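Local coordinates for protein 3-hydroxyacyl-thioester dehydratase Z (Mycobacterium tuberculosis, PDB 2C2I) that probably catalyses the reversible hydration of (2E)-enoyl-CoA thioesters to (3R)-3-hydroxyacyl-CoA in fatty acid metabolism, working as a homodimer, at residues E29-F34 and I44-E49; A68-L73 and T129-E134; D22-T27 and Q74-T79; A8-A13 and G121-T126. One frame throughout, in Å; residues are numbered along the deposited sequence.

Overall arrangement
The four contacts illustrate a hotdog fold, a curved antiparallel sheet round a central helical segment, with further helices at its ends. Contacts 2 and 3, centres about 7 Å apart, share helix 70-75: contact 2 sets it on strand 122-133, contact 3 ties the chain beyond it to outer strand 17-25. Contact 4, its centre about 21 Å from the centres of both, lies further back along strand 122-133. Contact 1 joins helix 28-38 to helix 43-46, the latter with a probable catalytic histidine; its centre is about 37 Å from that of contact 4. In sequence, contact 1 closes before contact 2 opens. Contacts 2 to 4 build the sheet-and-helix body; contact 1 shapes the histidine's surroundings and reaches the second subunit.

Contact 1 (E29-F34 and I44-E49); sequences EEVNLF and IHVDPE
Val31 packs against His45, its CG1 methyl over main chain and CB, with the two side chains crossing at about a right angle. That methyl lies 3.9 Å from His45 CB and comes still closer, 3.4 Å, to the backbone His45 O. The branch stands anti to the backbone N (chi1 174°), which carries it out from helix 28-38 toward helix 43-46. The apolar pair proper is a looser methyl-to-methyl approach, 4.4 Å between Val31 CG1 and Val46 CG1, which extends the patch.

The polar part is indirect. Asn32 brings its amide oxygen up to the Val46 methyl, with OD1 3.7 Å from CG1, so the two side chains pack without bonding. A water spans the remaining gap, donating to Val46 O at 2.7 Å and, weakly, to Asn32 OD1 at 3.3 Å. The stronger partner of that amide oxygen is NE2 of Gln28, which also reaches His45 O; one glutamine amide thus links both sides of the contact.

Ring packing belongs to His45, which is probably important for catalysis. Its imidazole leads away from Val31, and Ile44 CG1 sits over the centre of one face, 3.6 Å above the plane. A bond from ND1 to Ile60 O and a stack with the ring of His62 help hold it in place.

Helix 28-38 is wedged among several elements: Val31 also packs on Ile26 and Val102 of loops and on Met65 of helix 63-68, while Phe34 meets Phe34 of the second subunit.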
loop_
_atom_site.group_PDB
_atom_site.type_symbol
_atom_site.label_atom_id
_atom_site.label_comp_id
_atom_site.label_asym_id
_atom_site.label_seq_id
_atom_site.Cartn_x
_atom_site.Cartn_y
_atom_site.Cartn_z
ATOM N N GLU A 29 2.374 -0.631 18.463
ATOM C CA GLU A 29 2.112 0.811 18.386
ATOM C C GLU A 29 2.022 1.270 16.930
ATOM O O GLU A 29 1.159 2.062 16.586
ATOM C CB GLU A 29 3.178 1.607 19.157
ATOM C CG GLU A 29 3.631 2.918 18.510
ATOM C CD GLU A 29 3.186 4.211 19.208
ATOM O OE1 GLU A 29 4.005 5.157 19.214
ATOM O OE2 GLU A 29 2.041 4.314 19.723
ATOM N N GLU A 30 2.926 0.770 16.086
ATOM C CA GLU A 30 2.919 1.143 14.668
ATOM C C GLU A 30 1.708 0.572 13.966
ATOM O O GLU A 30 1.125 1.236 13.094
ATOM C CB GLU A 30 4.198 0.679 13.977
ATOM C CG GLU A 30 5.438 1.401 14.486
ATOM C CD GLU A 30 6.720 0.803 13.931
ATOM O OE1 GLU A 30 6.747 -0.421 13.624
ATOM O OE2 GLU A 30 7.688 1.573 13.778
ATOM N N VAL A 31 1.344 -0.653 14.330
ATOM C CA VAL A 31 0.221 -1.350 13.691
ATOM C C VAL A 31 -1.089 -0.626 14.030
ATOM O O VAL A 31 -1.942 -0.428 13.157
ATOM C CB VAL A 31 0.176 -2.852 14.055
ATOM C CG1 VAL A 31 -1.090 -3.524 13.505
ATOM C CG2 VAL A 31 1.401 -3.579 13.507
ATOM N N ASN A 32 -1.212 -0.214 15.297
ATOM C CA ASN A 32 -2.335 0.631 15.765
ATOM C C ASN A 32 -2.426 1.991 15.086
ATOM O O ASN A 32 -3.521 2.427 14.723
ATOM C CB ASN A 32 -2.245 0.824 17.281
ATOM C CG ASN A 32 -2.343 -0.476 18.045
ATOM O OD1 ASN A 32 -2.639 -1.524 17.487
ATOM N ND2 ASN A 32 -2.077 -0.411 19.344
ATOM N N LEU A 33 -1.292 2.669 14.898
ATOM C CA LEU A 33 -1.285 3.965 14.228
ATOM C C LEU A 33 -1.731 3.770 12.778
ATOM O O LEU A 33 -2.451 4.600 12.257
ATOM C CB LEU A 33 0.097 4.621 14.238
ATOM C CG LEU A 33 0.697 5.118 15.570
ATOM C CD1 LEU A 33 2.127 5.601 15.407
ATOM C CD2 LEU A 33 -0.175 6.203 16.153
ATOM N N PHE A 34 -1.284 2.672 12.159
ATOM C CA PHE A 34 -1.657 2.348 10.775
ATOM C C PHE A 34 -3.165 2.153 10.627
ATOM O O PHE A 34 -3.790 2.644 9.662
ATOM C CB PHE A 34 -0.923 1.106 10.276
ATOM C CG PHE A 34 -0.992 0.939 8.770
ATOM C CD1 PHE A 34 -0.135 1.656 7.945
ATOM C CD2 PHE A 34 -1.929 0.077 8.194
ATOM C CE1 PHE A 34 -0.206 1.508 6.534
ATOM C CE2 PHE A 34 -2.019 -0.074 6.788
ATOM C CZ PHE A 34 -1.152 0.637 5.964
ATOM N N ILE A 44 -7.520 -9.176 13.503
ATOM C CA ILE A 44 -6.236 -9.855 13.255
ATOM C C ILE A 44 -5.015 -8.926 13.426
ATOM O O ILE A 44 -3.907 -9.403 13.669
ATOM C CB ILE A 44 -6.173 -10.547 11.873
ATOM C CG1 ILE A 44 -6.316 -9.521 10.733
ATOM C CG2 ILE A 44 -7.246 -11.614 11.751
ATOM C CD1 ILE A 44 -6.116 -10.147 9.340
ATOM N N HIS A 45 -5.222 -7.618 13.295
ATOM C CA HIS A 45 -4.130 -6.648 13.427
ATOM C C HIS A 45 -4.103 -5.978 14.796
ATOM O O HIS A 45 -3.023 -5.650 15.296
ATOM C CB HIS A 45 -4.196 -5.561 12.339
ATOM C CG HIS A 45 -4.384 -6.101 10.951
ATOM N ND1 HIS A 45 -3.488 -6.970 10.350
ATOM C CD2 HIS A 45 -5.371 -5.894 10.046
ATOM C CE1 HIS A 45 -3.926 -7.280 9.146
ATOM N NE2 HIS A 45 -5.059 -6.633 8.933
ATOM N N VAL A 46 -5.276 -5.760 15.401
ATOM C CA VAL A 46 -5.324 -4.850 16.553
ATOM C C VAL A 46 -5.961 -5.400 17.835
ATOM O O VAL A 46 -5.958 -4.709 18.857
ATOM C CB VAL A 46 -5.928 -3.452 16.198
ATOM C CG1 VAL A 46 -5.143 -2.787 15.042
ATOM C CG2 VAL A 46 -7.383 -3.572 15.848
ATOM N N ASP A 47 -6.456 -6.630 17.788
ATOM C CA ASP A 47 -7.152 -7.204 18.939
ATOM C C ASP A 47 -6.352 -8.364 19.494
ATOM O O ASP A 47 -6.550 -9.495 19.072
ATOM C CB ASP A 47 -8.549 -7.676 18.528
ATOM C CG ASP A 47 -9.442 -7.998 19.731
ATOM O OD1 ASP A 47 -8.924 -8.520 20.729
ATOM O OD2 ASP A 47 -10.656 -7.721 19.660
ATOM N N PRO A 48 -5.443 -8.090 20.449
ATOM C CA PRO A 48 -4.560 -9.126 20.970
ATOM C C PRO A 48 -5.293 -10.370 21.446
ATOM O O PRO A 48 -4.873 -11.464 21.158
ATOM C CB PRO A 48 -3.861 -8.427 22.147
ATOM C CG PRO A 48 -3.849 -7.029 21.773
ATOM C CD PRO A 48 -5.173 -6.794 21.084
ATOM N N GLU A 49 -6.409 -10.194 22.149
ATOM C CA GLU A 49 -7.154 -11.328 22.676
ATOM C C GLU A 49 -7.777 -12.174 21.572
ATOM O O GLU A 49 -7.676 -13.408 21.584
ATOM C CB GLU A 49 -8.209 -10.849 23.683
ATOM C CG GLU A 49 -7.632 -10.317 24.989
ATOM C CD GLU A 49 -7.120 -8.876 24.912
ATOM O OE1 GLU A 49 -7.518 -8.096 24.004
ATOM O OE2 GLU A 49 -6.297 -8.519 25.786
HETATM O O HOH W 1 -3.778 -3.437 19.936
#

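Contact 2 (A68-L73 and T129-E134); sequences ALLPRL and TTVEVE
Leu70 overlaps both Thr129 and Val131, lying across the strand with its two methyls on different targets. CD1 makes the closer approach: it meets Val131 CG2 at 4.0 Å and Thr129 CG2 at 4.2 Å, bridging the two residues that strand 122-133 directs at the helix. CD2 runs instead alongside the threonine hydroxyl, 4.1 Å from Thr129 OG1. A chi1 of -101°, some 40° from the nearest staggered value, swings the isobutyl group over the strand although its first bond does not aim there.

Leu70 and Thr129 run antiparallel alongside one another, whereas Leu70 and Val131 are set at a slant. Thr129 presents both branches, the methyl to Leu70 and the hydroxyl beside it. Buried as it is, that hydroxyl is not left without partners, since OG1 hydrogen-bonds to Ser110 OG of the adjoining strand 105-119 and to Gln74 NE2 of the same helix as Leu70. An apolar contact and a polar link between helix and sheet thus share one residue.

One turn further along the helix, Leu73 points toward the strand too, but more loosely, with CD1 4.6 Å from Val131 CG1. It completes the layer by leaning on Val24 and Ala108, while Leu70 spreads over Ala143 and Ser145 of strand 141-149.

A central helix cradled by a curved antiparallel sheet defines the hotdog fold; here Leu70 fills that interface.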
loop_
_atom_site.group_PDB
_atom_site.type_symbol
_atom_site.label_atom_id
_atom_site.label_comp_id
_atom_site.label_asym_id
_atom_site.label_seq_id
_atom_site.Cartn_x
_atom_site.Cartn_y
_atom_site.Cartn_z
ATOM N N ALA A 68 3.974 -0.554 2.455
ATOM C CA ALA A 68 4.267 0.870 2.673
ATOM C C ALA A 68 5.575 1.137 3.429
ATOM O O ALA A 68 5.993 2.295 3.556
ATOM C CB ALA A 68 3.077 1.554 3.384
ATOM N N LEU A 69 6.216 0.080 3.938
ATOM C CA LEU A 69 7.578 0.230 4.449
ATOM C C LEU A 69 8.646 0.397 3.340
ATOM O O LEU A 69 9.793 0.712 3.638
ATOM C CB LEU A 69 7.966 -0.929 5.381
ATOM C CG LEU A 69 7.113 -1.211 6.620
ATOM C CD1 LEU A 69 7.604 -2.493 7.314
ATOM C CD2 LEU A 69 7.147 -0.018 7.585
ATOM N N LEU A 70 8.268 0.222 2.076
ATOM C CA LEU A 70 9.255 0.284 0.987
ATOM C C LEU A 70 10.071 1.584 0.945
ATOM O O LEU A 70 11.303 1.540 0.828
ATOM C CB LEU A 70 8.620 -0.041 -0.385
ATOM C CG LEU A 70 8.852 -1.452 -0.918
ATOM C CD1 LEU A 70 8.456 -2.517 0.141
ATOM C CD2 LEU A 70 8.095 -1.611 -2.253
ATOM N N PRO A 71 9.400 2.751 1.008
ATOM C CA PRO A 71 10.174 4.006 1.059
ATOM C C PRO A 71 11.216 4.093 2.191
ATOM O O PRO A 71 12.380 4.414 1.924
ATOM C CB PRO A 71 9.084 5.087 1.188
ATOM C CG PRO A 71 7.858 4.436 0.471
ATOM C CD PRO A 71 7.942 3.002 0.932
ATOM N N ARG A 72 10.826 3.804 3.427
ATOM C CA ARG A 72 11.790 3.849 4.550
ATOM C C ARG A 72 12.962 2.897 4.296
ATOM O O ARG A 72 14.118 3.254 4.496
ATOM C CB ARG A 72 11.123 3.472 5.877
ATOM C CG ARG A 72 12.092 3.270 7.030
ATOM C CD ARG A 72 11.371 2.903 8.312
ATOM N NE ARG A 72 12.298 2.898 9.436
ATOM C CZ ARG A 72 12.070 2.286 10.593
ATOM N NH1 ARG A 72 10.934 1.630 10.791
ATOM N NH2 ARG A 72 12.992 2.328 11.552
ATOM N N LEU A 73 12.644 1.682 3.878
ATOM C CA LEU A 73 13.671 0.637 3.745
ATOM C C LEU A 73 14.623 0.940 2.579
ATOM O O LEU A 73 15.849 0.755 2.690
ATOM C CB LEU A 73 13.010 -0.736 3.655
ATOM C CG LEU A 73 12.157 -1.176 4.872
ATOM C CD1 LEU A 73 11.564 -2.557 4.659
ATOM C CD2 LEU A 73 12.940 -1.166 6.162
ATOM N N THR A 129 11.525 -5.522 -5.000
ATOM C CA THR A 129 11.894 -5.613 -3.590
ATOM C C THR A 129 11.373 -6.931 -3.036
ATOM O O THR A 129 10.275 -7.381 -3.389
ATOM C CB THR A 129 11.353 -4.419 -2.735
ATOM O OG1 THR A 129 11.797 -3.157 -3.285
ATOM C CG2 THR A 129 11.839 -4.489 -1.301
ATOM N N THR A 130 12.182 -7.550 -2.183
ATOM C CA THR A 130 11.735 -8.651 -1.393
ATOM C C THR A 130 11.908 -8.227 0.032
ATOM O O THR A 130 12.979 -7.764 0.403
ATOM C CB THR A 130 12.537 -9.932 -1.725
ATOM O OG1 THR A 130 12.120 -10.379 -3.017
ATOM C CG2 THR A 130 12.240 -11.038 -0.702
ATOM N N VAL A 131 10.838 -8.347 0.821
ATOM C CA VAL A 131 10.906 -8.077 2.245
ATOM C C VAL A 131 10.885 -9.434 2.957
ATOM O O VAL A 131 9.909 -10.188 2.843
ATOM C CB VAL A 131 9.715 -7.194 2.743
ATOM C CG1 VAL A 131 9.891 -6.820 4.211
ATOM C CG2 VAL A 131 9.600 -5.914 1.924
ATOM N N GLU A 132 11.968 -9.745 3.671
ATOM C CA GLU A 132 12.010 -10.955 4.495
ATOM C C GLU A 132 11.562 -10.639 5.908
ATOM O O GLU A 132 11.694 -9.506 6.364
ATOM C CB GLU A 132 13.417 -11.557 4.510
ATOM C CG GLU A 132 14.454 -10.749 5.252
ATOM C CD GLU A 132 15.849 -11.376 5.111
ATOM O OE1 GLU A 132 16.006 -12.580 5.428
ATOM O OE2 GLU A 132 16.770 -10.673 4.667
ATOM N N VAL A 133 11.052 -11.654 6.611
ATOM C CA VAL A 133 10.689 -11.485 8.027
ATOM C C VAL A 133 11.427 -12.560 8.848
ATOM O O VAL A 133 11.394 -13.729 8.505
ATOM C CB VAL A 133 9.118 -11.429 8.261
ATOM C CG1 VAL A 133 8.370 -12.542 7.519
ATOM C CG2 VAL A 133 8.766 -11.416 9.741
ATOM N N GLU A 134 12.095 -12.133 9.910
ATOM C CA GLU A 134 13.120 -12.939 10.592
ATOM C C GLU A 134 12.748 -14.353 11.076
ATOM O O GLU A 134 13.630 -15.229 11.122
ATOM C CB GLU A 134 13.750 -12.129 11.718
ATOM C CG GLU A 134 15.114 -12.637 12.182
ATOM C CD GLU A 134 15.773 -11.688 13.141
ATOM O OE1 GLU A 134 15.066 -11.152 14.017
ATOM O OE2 GLU A 134 16.997 -11.465 13.007
#

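Contact 3 (D22-T27 and Q74-T79)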
loop_
_atom_site.group_PDB
_atom_site.type_symbol
_atom_site.label_atom_id
_atom_site.label_comp_id
_atom_site.label_asym_id
_atom_site.label_seq_id
_atom_site.Cartn_x
_atom_site.Cartn_y
_atom_site.Cartn_z
ATOM N N ASP A 22 18.576 -2.289 6.820
ATOM C CA ASP A 22 18.761 -2.837 8.157
ATOM C C ASP A 22 17.501 -3.630 8.543
ATOM O O ASP A 22 16.470 -3.561 7.861
ATOM C CB ASP A 22 18.984 -1.706 9.176
ATOM C CG ASP A 22 20.023 -0.673 8.719
ATOM O OD1 ASP A 22 20.960 -1.028 7.967
ATOM O OD2 ASP A 22 19.903 0.506 9.130
ATOM N N TRP A 23 17.596 -4.402 9.618
ATOM C CA TRP A 23 16.412 -4.980 10.240
ATOM C C TRP A 23 15.635 -3.849 10.930
ATOM O O TRP A 23 16.230 -2.962 11.567
ATOM C CB TRP A 23 16.805 -6.051 11.267
ATOM C CG TRP A 23 17.355 -7.316 10.674
ATOM C CD1 TRP A 23 18.679 -7.725 10.654
ATOM C CD2 TRP A 23 16.608 -8.356 10.037
ATOM N NE1 TRP A 23 18.785 -8.947 10.031
ATOM C CE2 TRP A 23 17.535 -9.364 9.645
ATOM C CE3 TRP A 23 15.253 -8.537 9.750
ATOM C CZ2 TRP A 23 17.138 -10.532 8.980
ATOM C CZ3 TRP A 23 14.862 -9.699 9.091
ATOM C CH2 TRP A 23 15.803 -10.683 8.712
ATOM N N VAL A 24 14.314 -3.868 10.785
ATOM C CA VAL A 24 13.443 -2.950 11.512
ATOM C C VAL A 24 12.391 -3.773 12.236
ATOM O O VAL A 24 11.891 -4.765 11.697
ATOM C CB VAL A 24 12.786 -1.833 10.614
ATOM C CG1 VAL A 24 13.807 -1.166 9.688
ATOM C CG2 VAL A 24 11.596 -2.347 9.837
ATOM N N THR A 25 12.082 -3.378 13.466
ATOM C CA THR A 25 11.099 -4.099 14.274
ATOM C C THR A 25 9.724 -3.467 14.077
ATOM O O THR A 25 9.571 -2.252 14.222
ATOM C CB THR A 25 11.496 -4.106 15.769
ATOM O OG1 THR A 25 12.753 -4.774 15.917
ATOM C CG2 THR A 25 10.423 -4.813 16.630
ATOM N N ILE A 26 8.742 -4.294 13.725
ATOM C CA ILE A 26 7.357 -3.822 13.538
ATOM C C ILE A 26 6.601 -3.972 14.857
ATOM O O ILE A 26 6.388 -5.089 15.329
ATOM C CB ILE A 26 6.653 -4.573 12.372
ATOM C CG1 ILE A 26 7.394 -4.354 11.037
ATOM C CG2 ILE A 26 5.182 -4.155 12.224
ATOM C CD1 ILE A 26 7.908 -2.912 10.797
ATOM N N THR A 27 6.221 -2.843 15.448
ATOM C CA THR A 27 5.600 -2.839 16.787
ATOM C C THR A 27 4.079 -2.767 16.756
ATOM O O THR A 27 3.492 -2.372 15.751
ATOM C CB THR A 27 6.108 -1.672 17.659
ATOM O OG1 THR A 27 5.699 -0.413 17.108
ATOM C CG2 THR A 27 7.634 -1.725 17.793
ATOM N N GLN A 74 14.064 1.423 1.476
ATOM C CA GLN A 74 14.858 1.829 0.303
ATOM C C GLN A 74 15.718 3.072 0.596
ATOM O O GLN A 74 16.829 3.169 0.110
ATOM C CB GLN A 74 13.959 2.025 -0.918
ATOM C CG GLN A 74 13.385 0.691 -1.426
ATOM C CD GLN A 74 12.231 0.845 -2.400
ATOM O OE1 GLN A 74 11.827 1.954 -2.737
ATOM N NE2 GLN A 74 11.684 -0.285 -2.846
ATOM N N HIS A 75 15.230 3.967 1.456
ATOM C CA HIS A 75 16.015 5.148 1.876
ATOM C C HIS A 75 17.293 4.744 2.635
ATOM O O HIS A 75 18.312 5.443 2.557
ATOM C CB HIS A 75 15.146 6.089 2.721
ATOM C CG HIS A 75 15.812 7.379 3.088
ATOM N ND1 HIS A 75 15.844 8.466 2.239
ATOM C CD2 HIS A 75 16.449 7.768 4.219
ATOM C CE1 HIS A 75 16.476 9.467 2.826
ATOM N NE2 HIS A 75 16.857 9.070 4.026
ATOM N N GLN A 76 17.237 3.607 3.334
ATOM C CA GLN A 76 18.389 3.013 4.006
ATOM C C GLN A 76 19.405 2.456 2.998
ATOM O O GLN A 76 20.585 2.281 3.335
ATOM C CB GLN A 76 17.959 1.887 4.961
ATOM C CG GLN A 76 17.240 2.362 6.226
ATOM C CD GLN A 76 16.860 1.232 7.159
ATOM O OE1 GLN A 76 17.209 0.072 6.934
ATOM N NE2 GLN A 76 16.155 1.564 8.223
HETATM N N MSE A 77 18.945 2.193 1.773
HETATM C CA MSE A 77 19.788 1.588 0.724
HETATM C C MSE A 77 20.501 2.579 -0.192
HETATM O O MSE A 77 21.661 2.370 -0.542
HETATM C CB MSE A 77 18.947 0.665 -0.151
HETATM C CG MSE A 77 18.217 -0.428 0.592
HETATM SE SE MSE A 77 17.179 -1.399 -0.720
HETATM C CE MSE A 77 15.891 -2.192 0.384
ATOM N N TYR A 78 19.794 3.617 -0.636
ATOM C CA TYR A 78 20.339 4.563 -1.632
ATOM C C TYR A 78 19.602 5.872 -1.571
ATOM O O TYR A 78 18.494 5.952 -1.022
ATOM C CB TYR A 78 20.273 4.008 -3.073
ATOM C CG TYR A 78 18.877 3.663 -3.544
ATOM C CD1 TYR A 78 18.130 4.552 -4.319
ATOM C CD2 TYR A 78 18.301 2.453 -3.196
ATOM C CE1 TYR A 78 16.829 4.222 -4.732
ATOM C CE2 TYR A 78 17.015 2.119 -3.593
ATOM C CZ TYR A 78 16.287 2.994 -4.350
ATOM O OH TYR A 78 15.015 2.609 -4.732
ATOM N N THR A 79 20.236 6.909 -2.110
ATOM C CA THR A 79 19.555 8.165 -2.346
ATOM C C THR A 79 19.912 8.645 -3.744
ATOM O O THR A 79 20.897 8.196 -4.321
ATOM C CB THR A 79 19.938 9.247 -1.321
ATOM O OG1 THR A 79 21.342 9.486 -1.394
ATOM C CG2 THR A 79 19.564 8.804 0.112
#
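The backbones come closest at Asp22 and Gln76, whose CA atoms lie 7.2 Å apart where strand 17-25 passes the chain running from helix 70-75 toward strand 79-80. Here the backbone turns tightly: Gln74 O accepts from both Met77 N at 2.9 Å and Tyr78 N at 3.1 Å.

Gln76 alone bridges the gap. Its chain is extended beyond CG, delivering the amide to the strand, where OE1 takes the backbone N-H of Asp22. The Asp22 N to Gln76 OE1 distance is 2.7 Å and the N-H...O angle 149°; the C=O...N angle of 164° puts the nitrogen almost straight ahead of the carbonyl. The bond thus joins a side chain to main chain.

The Asp22 carboxylate lies over one face of the amide, the planes 31° apart. Its OD2 comes within 3.5 Å of Gln76 OE1, two acceptors with no hydrogen bond between them. On the other flank, Gln76 NE2 touches a methyl, 3.9 Å from Val24 CG1. Val24 in turn packs on Leu73 and on Val106 of strand 105-119, and so belongs to the core, whereas Asp22 is exposed.

Strand 17-25 is outermost in the sheet of this chain. The arrangement is a glutamine side chain accepting from the main chain at the border of the hotdog sheet, between the end of the central helix and strand 17-25.

Contact 4 (A8-A13 and G121-T126)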
loop_
_atom_site.group_PDB
_atom_site.type_symbol
_atom_site.label_atom_id
_atom_site.label_comp_id
_atom_site.label_asym_id
_atom_site.label_seq_id
_atom_site.Cartn_x
_atom_site.Cartn_y
_atom_site.Cartn_z
ATOM N N ALA A 8 20.751 10.495 -14.250
ATOM C CA ALA A 8 21.550 9.824 -15.307
ATOM C C ALA A 8 22.352 8.660 -14.722
ATOM O O ALA A 8 22.537 7.603 -15.353
ATOM C CB ALA A 8 22.473 10.825 -15.972
ATOM N N ASP A 9 22.815 8.832 -13.489
ATOM C CA ASP A 9 23.653 7.800 -12.879
ATOM C C ASP A 9 22.769 6.653 -12.453
ATOM O O ASP A 9 23.178 5.498 -12.500
ATOM C CB ASP A 9 24.441 8.353 -11.704
ATOM C CG ASP A 9 25.571 9.288 -12.150
ATOM O OD1 ASP A 9 25.722 9.501 -13.380
ATOM O OD2 ASP A 9 26.299 9.795 -11.270
ATOM N N LEU A 10 21.552 6.988 -12.045
ATOM C CA LEU A 10 20.540 5.986 -11.734
ATOM C C LEU A 10 20.222 5.127 -12.987
ATOM O O LEU A 10 20.248 3.885 -12.941
ATOM C CB LEU A 10 19.274 6.678 -11.193
ATOM C CG LEU A 10 18.164 5.774 -10.655
ATOM C CD1 LEU A 10 18.606 5.061 -9.393
ATOM C CD2 LEU A 10 16.868 6.559 -10.464
ATOM N N ALA A 11 19.946 5.796 -14.102
ATOM C CA ALA A 11 19.685 5.126 -15.382
ATOM C C ALA A 11 20.807 4.154 -15.769
ATOM O O ALA A 11 20.539 3.046 -16.238
ATOM C CB ALA A 11 19.454 6.142 -16.476
ATOM N N ALA A 12 22.056 4.551 -15.541
ATOM C CA ALA A 12 23.205 3.698 -15.883
ATOM C C ALA A 12 23.303 2.429 -15.028
ATOM O O ALA A 12 24.010 1.478 -15.395
ATOM C CB ALA A 12 24.498 4.491 -15.777
ATOM N N ALA A 13 22.602 2.435 -13.893
ATOM C CA ALA A 13 22.620 1.315 -12.943
ATOM C C ALA A 13 21.434 0.368 -13.107
ATOM O O ALA A 13 21.264 -0.572 -12.300
ATOM C CB ALA A 13 22.697 1.841 -11.505
ATOM N N GLY A 121 14.484 16.329 -16.033
ATOM C CA GLY A 121 15.155 15.821 -14.838
ATOM C C GLY A 121 14.296 14.846 -14.044
ATOM O O GLY A 121 14.770 14.270 -13.041
ATOM N N THR A 122 13.044 14.666 -14.488
ATOM C CA THR A 122 12.100 13.692 -13.914
ATOM C C THR A 122 12.251 12.303 -14.553
ATOM O O THR A 122 12.059 12.124 -15.768
ATOM C CB THR A 122 10.645 14.173 -14.086
ATOM O OG1 THR A 122 10.422 15.323 -13.247
ATOM C CG2 THR A 122 9.632 13.071 -13.739
ATOM N N VAL A 123 12.603 11.333 -13.722
ATOM C CA VAL A 123 12.764 9.956 -14.194
ATOM C C VAL A 123 11.922 9.008 -13.335
ATOM O O VAL A 123 11.591 9.328 -12.205
ATOM C CB VAL A 123 14.236 9.501 -14.246
ATOM C CG1 VAL A 123 15.107 10.528 -15.003
ATOM C CG2 VAL A 123 14.787 9.242 -12.859
ATOM N N GLN A 124 11.561 7.869 -13.907
ATOM C CA GLN A 124 10.724 6.899 -13.231
ATOM C C GLN A 124 11.502 5.605 -13.128
ATOM O O GLN A 124 11.876 5.046 -14.150
ATOM C CB GLN A 124 9.507 6.669 -14.113
ATOM C CG GLN A 124 8.386 5.950 -13.487
ATOM C CD GLN A 124 7.080 6.490 -14.030
ATOM O OE1 GLN A 124 6.573 7.518 -13.557
ATOM N NE2 GLN A 124 6.539 5.824 -15.032
ATOM N N ALA A 125 11.718 5.142 -11.902
ATOM C CA ALA A 125 12.477 3.917 -11.650
ATOM C C ALA A 125 11.522 2.781 -11.286
ATOM O O ALA A 125 10.670 2.950 -10.417
ATOM C CB ALA A 125 13.445 4.142 -10.542
ATOM N N THR A 126 11.679 1.640 -11.939
ATOM C CA THR A 126 10.937 0.447 -11.580
ATOM C C THR A 126 11.874 -0.408 -10.721
ATOM O O THR A 126 12.992 -0.717 -11.125
ATOM C CB THR A 126 10.443 -0.273 -12.823
ATOM O OG1 THR A 126 9.601 0.623 -13.567
ATOM C CG2 THR A 126 9.660 -1.562 -12.477
#
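Leu10 meets Val123 and Ala125 through methyls, and the flat groups lie at the border of that contact: the rings of Phe4 and of Tyr149, on strand 141-149, both pack against the same leucine.

Within the contact a single branch does the work. Leu10 CD2 lies 4.2 Å from Val123 CG2 and the same 4.2 Å from Ala125 CB, so one methyl straddles two residues of the strand. With CG anti to the backbone N (chi1 -173°), the leucine reaches out from helix 7-12 toward the sheet. Val123 offers the methyl held between its own backbone N and carbonyl carbon, and the two side chains meet at a slant. Ala125 meets Leu10 with its CB.

The helix is short. Ala12 N bonds to Ala8 O at 3.1 Å, while Ala13 N bonds to Leu10 O at 2.9 Å and weakly to Asp9 O as the helix ends, so the carbonyl of the contact residue takes part in its closing turn.

Between Val123 and Ala125, Gln124 points away from the helix, its OE1 bonded to Arg148 NE; both probably bind substrate, as part of the site shared across the dimer. One face of strand 122-133 is thus turned to Leu10, the other to a probable substrate site. Further along the strand, Thr129 and Val131 face the central helix, so helix 7-12 prolongs the packing on the inner face of the sheet of this MaoC-like hotdog domain.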